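Local coordinates for protein structure-specific endonuclease subunit slx4 (PDB 4ZDT) that forms the regulatory subunit of the slx1-slx4 structure-specific endonuclease, which cuts branched DNA near its junctions during repair and recombination, and meets slx1 through the C-terminal domain described here, at residues T8-A11 / I12-V16; S23-I26 / K27-Y31; E37-Q40 / L41-R45; D53-K56 / S57-K61. All coordinates share one frame; numbering follows the deposited sequence.

Contact 1: T8-A11 / I12-V16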
loop_
_atom_site.group_PDB
_atom_site.type_symbol
_atom_site.label_atom_id
_atom_site.label_comp_id
_atom_site.label_asym_id
_atom_site.label_seq_id
_atom_site.Cartn_x
_atom_site.Cartn_y
_atom_site.Cartn_z
ATOM N N THR B 8 3.295 8.757 -16.039
ATOM C CA THR B 8 4.313 9.057 -15.032
ATOM C C THR B 8 3.818 8.723 -13.613
ATOM O O THR B 8 4.577 8.216 -12.768
ATOM C CB THR B 8 4.801 10.524 -15.087
ATOM O OG1 THR B 8 5.235 10.827 -16.417
ATOM C CG2 THR B 8 5.985 10.666 -14.196
ATOM N N HIS B 9 2.533 8.956 -13.365
ATOM C CA HIS B 9 1.931 8.597 -12.086
ATOM C C HIS B 9 1.982 7.079 -11.853
ATOM O O HIS B 9 2.092 6.619 -10.716
ATOM C CB HIS B 9 0.485 9.092 -12.016
ATOM C CG HIS B 9 0.362 10.550 -11.703
ATOM N ND1 HIS B 9 -0.836 11.228 -11.779
ATOM C CD2 HIS B 9 1.285 11.461 -11.314
ATOM C CE1 HIS B 9 -0.645 12.494 -11.450
ATOM N NE2 HIS B 9 0.634 12.661 -11.164
ATOM N N ARG B 10 1.900 6.315 -12.939
ATOM C CA ARG B 10 1.926 4.858 -12.880
ATOM C C ARG B 10 3.319 4.353 -12.491
ATOM O O ARG B 10 3.447 3.426 -11.692
ATOM C CB ARG B 10 1.480 4.267 -14.226
ATOM C CG ARG B 10 1.307 2.736 -14.228
ATOM C CD ARG B 10 0.854 2.253 -15.609
ATOM N NE ARG B 10 0.493 0.834 -15.644
ATOM C CZ ARG B 10 1.363 -0.176 -15.638
ATOM N NH1 ARG B 10 2.673 0.046 -15.565
ATOM N NH2 ARG B 10 0.918 -1.421 -15.694
ATOM N N ALA B 11 4.354 4.997 -13.047
ATOM C CA ALA B 11 5.737 4.711 -12.703
ATOM C C ALA B 11 6.033 4.919 -11.214
ATOM O O ALA B 11 6.769 4.118 -10.617
ATOM C CB ALA B 11 6.696 5.545 -13.565
ATOM N N ILE B 12 5.464 5.966 -10.601
ATOM C CA ILE B 12 5.658 6.175 -9.155
ATOM C C ILE B 12 5.030 4.989 -8.392
ATOM O O ILE B 12 5.672 4.404 -7.504
ATOM C CB ILE B 12 5.083 7.531 -8.643
ATOM C CG1 ILE B 12 5.746 8.735 -9.357
ATOM C CG2 ILE B 12 5.251 7.666 -7.114
ATOM C CD1 ILE B 12 4.919 10.044 -9.251
ATOM N N SER B 13 3.795 4.624 -8.761
ATOM C CA SER B 13 3.116 3.497 -8.123
ATOM C C SER B 13 3.932 2.211 -8.267
ATOM O O SER B 13 4.071 1.447 -7.297
ATOM C CB SER B 13 1.703 3.309 -8.679
ATOM O OG SER B 13 0.907 4.481 -8.456
ATOM N N GLN B 14 4.467 1.977 -9.471
ATOM C CA GLN B 14 5.271 0.788 -9.730
ATOM C C GLN B 14 6.510 0.735 -8.866
ATOM O O GLN B 14 6.851 -0.334 -8.361
ATOM C CB GLN B 14 5.620 0.618 -11.219
ATOM C CG GLN B 14 4.412 0.347 -12.105
ATOM C CD GLN B 14 3.640 -0.898 -11.694
ATOM O OE1 GLN B 14 4.183 -2.009 -11.681
ATOM N NE2 GLN B 14 2.372 -0.722 -11.362
ATOM N N VAL B 15 7.175 1.869 -8.651
ATOM C CA VAL B 15 8.345 1.876 -7.782
ATOM C C VAL B 15 7.988 1.555 -6.320
ATOM O O VAL B 15 8.677 0.761 -5.633
ATOM C CB VAL B 15 9.114 3.216 -7.850
ATOM C CG1 VAL B 15 10.210 3.215 -6.832
ATOM C CG2 VAL B 15 9.708 3.434 -9.270
ATOM N N VAL B 16 6.918 2.186 -5.838
ATOM C CA VAL B 16 6.428 1.945 -4.486
ATOM C C VAL B 16 6.160 0.457 -4.254
ATOM O O VAL B 16 6.547 -0.084 -3.212
ATOM C CB VAL B 16 5.143 2.788 -4.210
ATOM C CG1 VAL B 16 4.465 2.364 -2.891
ATOM C CG2 VAL B 16 5.514 4.273 -4.172
#
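His9 and Ile12, Arg10 and Gln14: these two pairs lie on different sides of one continuous helix and illustrate how one stretch can be both dense and lax. The tight part is the backbone and the buried side. Gln14 N donates to Arg10 O at 2.8 Å and Val15 N to Ala11 O at 3.0 Å, while the bonds from Ile12 N to Thr8 O and from Ser13 N to His9 O are longer. The buried side chain of Ile12 folds back over this ladder, its CG1 resting 3.6 Å from Thr8 O; its CD1 approaches the His9 ring obliquely and only lightly, 4.4 Å from CD2. The loose part is the side where the exposed Arg10 stretches out toward solvent. Its CG stands anti to the backbone N (chi1 -173°) and the chain stays extended as far as NE, whereas Gln14 bends at chi2 (-58°). The bend brings Gln14 NE2 over one face of the guanidinium, toward its rim, with the two planes 21° apart and Arg10 NH1 3.9 Å from Gln14 CG. No bond joins the two groups: Gln14 NE2 is instead hydrogen-bonded to Glu44 of the slx1 chain, on which Arg10 also packs. The buried polar ends find partners outside this stretch, His9 NE2 in Ser57 OG and Ser13 OG in both Trp58 NE1 and Cys45 O of slx1. Helix 3-18 thus lies between slx1 and the other helices of its domain, with Ile12 set against Trp58 of helix 52-62 and Phe39 of helix 36-45, and Val16 reaching Trp25 and Ile28 of helix 23-29.

Contact 2: S23-I26 / K27-Y31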
loop_
_atom_site.group_PDB
_atom_site.type_symbol
_atom_site.label_atom_id
_atom_site.label_comp_id
_atom_site.label_asym_id
_atom_site.label_seq_id
_atom_site.Cartn_x
_atom_site.Cartn_y
_atom_site.Cartn_z
ATOM N N SER B 23 8.857 -0.134 2.734
ATOM C CA SER B 23 8.484 0.750 3.826
ATOM C C SER B 23 7.543 1.865 3.384
ATOM O O SER B 23 6.647 2.249 4.143
ATOM C CB SER B 23 9.718 1.323 4.536
ATOM O OG SER B 23 10.546 2.069 3.651
ATOM N N VAL B 24 7.741 2.396 2.176
ATOM C CA VAL B 24 6.831 3.430 1.689
ATOM C C VAL B 24 5.436 2.841 1.481
ATOM O O VAL B 24 4.447 3.450 1.857
ATOM C CB VAL B 24 7.308 4.107 0.377
ATOM C CG1 VAL B 24 6.227 5.065 -0.157
ATOM C CG2 VAL B 24 8.600 4.860 0.607
ATOM N N TRP B 25 5.358 1.675 0.851
ATOM C CA TRP B 25 4.052 1.087 0.597
ATOM C C TRP B 25 3.356 0.822 1.941
ATOM O O TRP B 25 2.165 1.091 2.092
ATOM C CB TRP B 25 4.154 -0.172 -0.250
ATOM C CG TRP B 25 2.847 -0.572 -0.891
ATOM C CD1 TRP B 25 1.674 0.152 -0.906
ATOM C CD2 TRP B 25 2.595 -1.749 -1.643
ATOM N NE1 TRP B 25 0.711 -0.522 -1.605
ATOM C CE2 TRP B 25 1.246 -1.696 -2.066
ATOM C CE3 TRP B 25 3.375 -2.861 -1.998
ATOM C CZ2 TRP B 25 0.663 -2.705 -2.831
ATOM C CZ3 TRP B 25 2.801 -3.857 -2.763
ATOM C CH2 TRP B 25 1.452 -3.783 -3.166
ATOM N N ILE B 26 4.120 0.347 2.924
ATOM C CA ILE B 26 3.553 0.048 4.250
ATOM C C ILE B 26 3.022 1.310 4.929
ATOM O O ILE B 26 1.988 1.268 5.599
ATOM C CB ILE B 26 4.582 -0.672 5.149
ATOM C CG1 ILE B 26 4.897 -2.062 4.573
ATOM C CG2 ILE B 26 4.076 -0.775 6.598
ATOM C CD1 ILE B 26 3.796 -3.056 4.759
ATOM N N LYS B 27 3.712 2.439 4.742
ATOM C CA LYS B 27 3.202 3.710 5.251
ATOM C C LYS B 27 1.840 4.046 4.640
ATOM O O LYS B 27 0.888 4.373 5.360
ATOM C CB LYS B 27 4.202 4.866 5.011
ATOM C CG LYS B 27 5.373 4.875 6.016
ATOM C CD LYS B 27 6.363 5.995 5.678
ATOM C CE LYS B 27 7.547 6.011 6.635
ATOM N NZ LYS B 27 8.375 7.194 6.339
ATOM N N ILE B 28 1.754 3.950 3.320
ATOM C CA ILE B 28 0.524 4.224 2.569
ATOM C C ILE B 28 -0.606 3.306 3.048
ATOM O O ILE B 28 -1.718 3.763 3.310
ATOM C CB ILE B 28 0.756 4.020 1.043
ATOM C CG1 ILE B 28 1.718 5.102 0.508
ATOM C CG2 ILE B 28 -0.586 4.018 0.234
ATOM C CD1 ILE B 28 2.264 4.808 -0.905
ATOM N N LEU B 29 -0.302 2.017 3.155
ATOM C CA LEU B 29 -1.296 1.018 3.556
ATOM C C LEU B 29 -1.785 1.169 5.001
ATOM O O LEU B 29 -2.783 0.554 5.384
ATOM C CB LEU B 29 -0.750 -0.396 3.317
ATOM C CG LEU B 29 -0.453 -0.790 1.868
ATOM C CD1 LEU B 29 0.241 -2.176 1.804
ATOM C CD2 LEU B 29 -1.720 -0.775 1.004
ATOM N N THR B 30 -1.069 1.948 5.803
ATOM C CA THR B 30 -1.435 2.174 7.199
ATOM C C THR B 30 -1.824 3.627 7.449
ATOM O O THR B 30 -1.886 4.071 8.592
ATOM C CB THR B 30 -0.324 1.726 8.177
ATOM O OG1 THR B 30 0.866 2.486 7.943
ATOM C CG2 THR B 30 -0.013 0.242 7.988
ATOM N N TYR B 31 -2.110 4.350 6.364
ATOM C CA TYR B 31 -2.513 5.760 6.423
ATOM C C TYR B 31 -1.503 6.661 7.165
ATOM O O TYR B 31 -1.899 7.607 7.849
ATOM C CB TYR B 31 -3.937 5.900 7.043
ATOM C CG TYR B 31 -4.984 5.031 6.344
ATOM C CD1 TYR B 31 -5.563 5.457 5.149
ATOM C CD2 TYR B 31 -5.381 3.808 6.873
ATOM C CE1 TYR B 31 -6.505 4.681 4.504
ATOM C CE2 TYR B 31 -6.331 3.025 6.238
ATOM C CZ TYR B 31 -6.883 3.454 5.062
ATOM O OH TYR B 31 -7.818 2.672 4.427
#
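Trp25 turns its CG anti to the backbone N (chi1 -162°), whereas Leu29, one turn on, holds its CG beside the backbone N (chi1 -64°), and these different choices bring the leucine over the indole. Leu29 CD1 sits 3.8 Å from the centroid of the five-membered ring, almost on the ring normal, a CH-pi contact over the face. The same leucine also meets the pyrrole side of the indole through CG, 3.6 Å from Trp25 CD1, and through CD2, 3.6 Å from Trp25 NE1. At the edge of the ring lies Ile28 CB, and Ile28 CD1 extends further to Val24 CG1 at 4.0 Å.

Beneath these side chains Leu29 N donates to Trp25 O at 2.8 Å. The helix then stops in a Schellman motif, with Tyr31 at positive phi as the C-prime residue; Ser32 N bonds to Lys27 O and Tyr31 N to Ile28 O, while Thr30 N bonds Lys27 O and, weakly, Ile26 O.

With an alanine at Trp25, Leu29 would probably lose the surface it lies on, and Val47 O of slx1 the indole N-H that it accepts.

Helix 23-29 therefore faces two ways: Val24 packs on Phe39 and Trp42 of helix 36-45, and Ile28 on Val16 of helix 3-18, while Trp25 and Leu29, with Tyr31 just beyond the helix, reach slx1, the tyrosine through a cation-pi contact with Arg64 of that chain.

Contact 3: E37-Q40 / L41-R45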
loop_
_atom_site.group_PDB
_atom_site.type_symbol
_atom_site.label_atom_id
_atom_site.label_comp_id
_atom_site.label_asym_id
_atom_site.label_seq_id
_atom_site.Cartn_x
_atom_site.Cartn_y
_atom_site.Cartn_z
ATOM N N GLU B 37 9.592 15.597 0.114
ATOM C CA GLU B 37 10.997 15.818 -0.209
ATOM C C GLU B 37 11.846 14.565 0.003
ATOM O O GLU B 37 12.667 14.227 -0.849
ATOM C CB GLU B 37 11.558 17.025 0.557
ATOM C CG GLU B 37 11.131 18.365 -0.068
ATOM C CD GLU B 37 11.153 19.540 0.906
ATOM O OE1 GLU B 37 11.980 19.541 1.846
ATOM O OE2 GLU B 37 10.335 20.472 0.723
ATOM N N GLU B 38 11.634 13.862 1.118
ATOM C CA GLU B 38 12.346 12.600 1.356
ATOM C C GLU B 38 11.982 11.539 0.307
ATOM O O GLU B 38 12.870 10.838 -0.199
ATOM C CB GLU B 38 12.107 12.079 2.780
ATOM C CG GLU B 38 12.899 12.835 3.868
ATOM C CD GLU B 38 12.575 12.354 5.285
ATOM O OE1 GLU B 38 12.062 11.219 5.445
ATOM O OE2 GLU B 38 12.841 13.112 6.243
ATOM N N PHE B 39 10.690 11.464 -0.024
ATOM C CA PHE B 39 10.130 10.539 -1.037
ATOM C C PHE B 39 10.753 10.783 -2.411
ATOM O O PHE B 39 11.138 9.821 -3.107
ATOM C CB PHE B 39 8.602 10.712 -1.093
ATOM C CG PHE B 39 7.857 9.697 -1.980
ATOM C CD1 PHE B 39 8.253 8.343 -2.053
ATOM C CD2 PHE B 39 6.718 10.089 -2.674
ATOM C CE1 PHE B 39 7.544 7.414 -2.848
ATOM C CE2 PHE B 39 5.986 9.167 -3.461
ATOM C CZ PHE B 39 6.411 7.822 -3.543
ATOM N N GLN B 40 10.884 12.051 -2.797
ATOM C CA GLN B 40 11.531 12.393 -4.065
ATOM C C GLN B 40 12.943 11.802 -4.154
ATOM O O GLN B 40 13.318 11.220 -5.178
ATOM C CB GLN B 40 11.545 13.912 -4.259
ATOM C CG GLN B 40 12.118 14.382 -5.599
ATOM C CD GLN B 40 12.101 15.895 -5.725
ATOM O OE1 GLN B 40 12.521 16.606 -4.806
ATOM N NE2 GLN B 40 11.604 16.398 -6.860
ATOM N N LEU B 41 13.711 11.936 -3.069
ATOM C CA LEU B 41 15.070 11.372 -2.997
ATOM C C LEU B 41 15.048 9.850 -2.996
ATOM O O LEU B 41 15.865 9.204 -3.673
ATOM C CB LEU B 41 15.803 11.910 -1.755
ATOM C CG LEU B 41 16.112 13.407 -1.732
ATOM C CD1 LEU B 41 16.274 13.927 -0.284
ATOM C CD2 LEU B 41 17.359 13.700 -2.545
ATOM N N TRP B 42 14.090 9.278 -2.264
ATOM C CA TRP B 42 13.904 7.821 -2.241
ATOM C C TRP B 42 13.633 7.318 -3.659
ATOM O O TRP B 42 14.241 6.349 -4.111
ATOM C CB TRP B 42 12.745 7.463 -1.296
ATOM C CG TRP B 42 12.466 5.971 -1.050
ATOM C CD1 TRP B 42 13.020 5.184 -0.073
ATOM C CD2 TRP B 42 11.512 5.143 -1.735
ATOM N NE1 TRP B 42 12.495 3.904 -0.132
ATOM C CE2 TRP B 42 11.568 3.853 -1.139
ATOM C CE3 TRP B 42 10.617 5.361 -2.798
ATOM C CZ2 TRP B 42 10.766 2.785 -1.574
ATOM C CZ3 TRP B 42 9.818 4.291 -3.234
ATOM C CH2 TRP B 42 9.904 3.018 -2.617
ATOM N N LEU B 43 12.726 7.986 -4.372
ATOM C CA LEU B 43 12.466 7.627 -5.760
ATOM C C LEU B 43 13.716 7.751 -6.628
ATOM O O LEU B 43 13.973 6.903 -7.472
ATOM C CB LEU B 43 11.321 8.470 -6.350
ATOM C CG LEU B 43 9.957 8.205 -5.712
ATOM C CD1 LEU B 43 8.957 9.296 -6.102
ATOM C CD2 LEU B 43 9.478 6.781 -6.094
ATOM N N LYS B 44 14.473 8.824 -6.433
ATOM C CA LYS B 44 15.683 9.043 -7.238
ATOM C C LYS B 44 16.663 7.864 -7.098
ATOM O O LYS B 44 17.193 7.357 -8.097
ATOM C CB LYS B 44 16.333 10.369 -6.846
ATOM C CG LYS B 44 17.548 10.759 -7.688
ATOM C CD LYS B 44 18.108 12.093 -7.206
ATOM C CE LYS B 44 19.506 12.340 -7.795
ATOM N NZ LYS B 44 19.978 13.706 -7.417
ATOM N N ARG B 45 16.867 7.413 -5.857
ATOM C CA ARG B 45 17.676 6.210 -5.574
ATOM C C ARG B 45 17.143 4.950 -6.252
ATOM O O ARG B 45 17.894 3.989 -6.449
ATOM C CB ARG B 45 17.780 5.962 -4.060
ATOM C CG ARG B 45 18.706 6.928 -3.323
ATOM C CD ARG B 45 18.946 6.495 -1.854
ATOM N NE ARG B 45 18.059 7.185 -0.912
ATOM C CZ ARG B 45 17.146 6.597 -0.134
ATOM N NH1 ARG B 45 16.974 5.278 -0.152
ATOM N NH2 ARG B 45 16.402 7.345 0.675
#
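Phe39 meets two side chains of the following turn, Trp42 and Leu43, and the apolar contacts come first. Leu43 lies over one face of the phenyl ring: its CD1 stands 3.9 Å from the ring centroid and only 8° off the normal, a CH-pi contact placed over the middle of the ring. Leu43 CG approaches the rim of that face, 3.8 Å from Phe39 CE1. Trp42 comes to the edge instead, with its CE3 3.7 Å from Phe39 CE1. The two aromatic planes are inclined at 31°, an oblique pairing. Both rings leave the helix in the same sense, CG anti to the backbone N (Phe39 chi1 -173°), which sends both toward the interior.

Hydrogen bonds form the second group. Leu43 N gives a short, nearly straight bond of 2.7 Å to Phe39 O, while Trp42 N reaches Glu38 O and Lys44 N reaches Gln40 O at 2.9 Å each. Leu41 N to Glu37 O is weak. Two polar ends have partners elsewhere: Trp42 NE1 bonds to Asp21, and Gln40 NE2 to Val50 O.

Replacing Phe39 with a serine would probably open a gap beneath Leu43 and leave the CE3 edge of Trp42 without the ring it rests against.

The chemistry therefore divides helix 36-45 lengthwise: Phe39, Trp42 and Leu43 build an apolar face turned to helices 3-18, 23-29 and 52-62, whereas Glu37, Glu38 and Lys44 keep their charges on the exposed side.

Contact 4: D53-K56 / S57-K61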
loop_
_atom_site.group_PDB
_atom_site.type_symbol
_atom_site.label_atom_id
_atom_site.label_comp_id
_atom_site.label_asym_id
_atom_site.label_seq_id
_atom_site.Cartn_x
_atom_site.Cartn_y
_atom_site.Cartn_z
ATOM N N ASP B 53 5.771 18.521 -7.853
ATOM C CA ASP B 53 4.401 18.658 -8.366
ATOM C C ASP B 53 3.798 17.319 -8.787
ATOM O O ASP B 53 2.622 17.040 -8.511
ATOM C CB ASP B 53 4.330 19.643 -9.543
ATOM C CG ASP B 53 4.442 21.109 -9.103
ATOM O OD1 ASP B 53 4.343 21.396 -7.893
ATOM O OD2 ASP B 53 4.636 21.972 -9.976
ATOM N N LEU B 54 4.608 16.488 -9.434
ATOM C CA LEU B 54 4.168 15.161 -9.850
ATOM C C LEU B 54 3.869 14.281 -8.640
ATOM O O LEU B 54 2.944 13.470 -8.664
ATOM C CB LEU B 54 5.225 14.498 -10.734
ATOM C CG LEU B 54 5.085 14.722 -12.242
ATOM C CD1 LEU B 54 6.163 13.962 -13.000
ATOM C CD2 LEU B 54 3.700 14.314 -12.718
ATOM N N ILE B 55 4.657 14.448 -7.582
ATOM C CA ILE B 55 4.472 13.670 -6.350
ATOM C C ILE B 55 3.214 14.114 -5.624
ATOM O O ILE B 55 2.383 13.291 -5.265
ATOM C CB ILE B 55 5.714 13.735 -5.426
ATOM C CG1 ILE B 55 6.857 12.950 -6.063
ATOM C CG2 ILE B 55 5.386 13.160 -4.025
ATOM C CD1 ILE B 55 8.235 13.277 -5.482
ATOM N N LYS B 56 3.051 15.425 -5.452
ATOM C CA LYS B 56 1.860 15.967 -4.802
ATOM C C LYS B 56 0.581 15.550 -5.520
ATOM O O LYS B 56 -0.397 15.161 -4.859
ATOM C CB LYS B 56 1.956 17.491 -4.648
ATOM C CG LYS B 56 3.105 17.919 -3.742
ATOM C CD LYS B 56 3.364 19.422 -3.788
ATOM C CE LYS B 56 4.472 19.788 -2.800
ATOM N NZ LYS B 56 4.826 21.243 -2.863
ATOM N N SER B 57 0.580 15.614 -6.856
ATOM C CA SER B 57 -0.614 15.252 -7.629
ATOM C C SER B 57 -0.879 13.757 -7.567
ATOM O O SER B 57 -2.030 13.331 -7.519
ATOM C CB SER B 57 -0.557 15.739 -9.094
ATOM O OG SER B 57 0.540 15.185 -9.812
ATOM N N TRP B 58 0.196 12.968 -7.563
ATOM C CA TRP B 58 0.099 11.523 -7.401
ATOM C C TRP B 58 -0.522 11.207 -6.037
ATOM O O TRP B 58 -1.499 10.468 -5.967
ATOM C CB TRP B 58 1.488 10.874 -7.562
ATOM C CG TRP B 58 1.498 9.391 -7.401
ATOM C CD1 TRP B 58 1.179 8.446 -8.338
ATOM C CD2 TRP B 58 1.857 8.679 -6.216
ATOM N NE1 TRP B 58 1.306 7.181 -7.795
ATOM C CE2 TRP B 58 1.727 7.304 -6.495
ATOM C CE3 TRP B 58 2.291 9.076 -4.943
ATOM C CZ2 TRP B 58 2.009 6.309 -5.538
ATOM C CZ3 TRP B 58 2.583 8.092 -4.000
ATOM C CH2 TRP B 58 2.440 6.724 -4.311
ATOM N N CYS B 59 0.023 11.793 -4.972
ATOM C CA CYS B 59 -0.497 11.566 -3.621
ATOM C C CYS B 59 -1.976 11.932 -3.533
ATOM O O CYS B 59 -2.785 11.166 -2.978
ATOM C CB CYS B 59 0.286 12.344 -2.547
ATOM S SG CYS B 59 1.997 11.853 -2.217
ATOM N N ASP B 60 -2.340 13.094 -4.087
ATOM C CA ASP B 60 -3.725 13.565 -4.014
ATOM C C ASP B 60 -4.641 12.613 -4.746
ATOM O O ASP B 60 -5.727 12.320 -4.267
ATOM C CB ASP B 60 -3.879 14.983 -4.590
ATOM C CG ASP B 60 -5.208 15.633 -4.211
ATOM O OD1 ASP B 60 -5.638 15.508 -3.036
ATOM O OD2 ASP B 60 -5.820 16.274 -5.089
ATOM N N LYS B 61 -4.201 12.111 -5.899
ATOM C CA LYS B 61 -5.028 11.244 -6.728
ATOM C C LYS B 61 -5.175 9.818 -6.164
ATOM O O LYS B 61 -6.230 9.198 -6.305
ATOM C CB LYS B 61 -4.476 11.209 -8.158
ATOM C CG LYS B 61 -5.168 10.265 -9.126
ATOM C CD LYS B 61 -6.426 10.883 -9.706
ATOM C CE LYS B 61 -7.057 9.990 -10.757
ATOM N NZ LYS B 61 -6.125 9.720 -11.912
#
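The indole of Trp58 has the carbonyl oxygen of Ile55 at its edge, near the ring plane, while Trp58 CB rests 3.2 Å from Leu54 O. Beyond this stretch the ring touches Ile12 and Val16 of helix 3-18, Ile28 of helix 23-29, Phe39 of helix 36-45 and Val47 of the slx1 chain, and it meets Tyr62 with the planes at about 40°.

Ser57 shows a different way of using a helical turn. Its OG occupies the position between the backbone N and the carbonyl carbon (chi1 61°), from which it looks back at two carbonyls, lying 3.1 Å from Asp53 O and 3.2 Å from Leu54 O. Meanwhile Ser57 N donates to Asp53 O at 3.0 Å, and Trp58 N approaches Leu54 O from above the carbonyl plane, 36° out of it. By contrast, Cys59 N meets Ile55 O almost head-on at 2.8 Å. On the buried side Ile55 CG2 lies 4.1 Å from Cys59 SG.

What follows from the chemistry is a division of labour in helix 52-62: Ile55 and Cys59 supply apolar bulk, whereas Ser57 and Trp58 carry polar atoms into the packing, and both Ser57 OG and Trp58 NE1 have their hydrogen-bond partners on helix 3-18.

Overall arrangement
The four contacts follow one another in series, one on each helix of this compact C-terminal domain of slx4: contact 1 on helix 3-18, contact 2 on 23-29, contact 3 on 36-45 and contact 4 on 52-62. Their centres lie about 11 to 16 Å apart, contacts 1 and 4 being closest and 2 and 4 farthest, yet every pair touches. Most of the joints are apolar; contacts 1 and 4 add probable hydrogen bonds between side chains. Contacts 1, 2 and 4 also meet slx1, whereas contact 3 does not, so helix 36-45 backs the three that present the domain to its partner in the heterodimer.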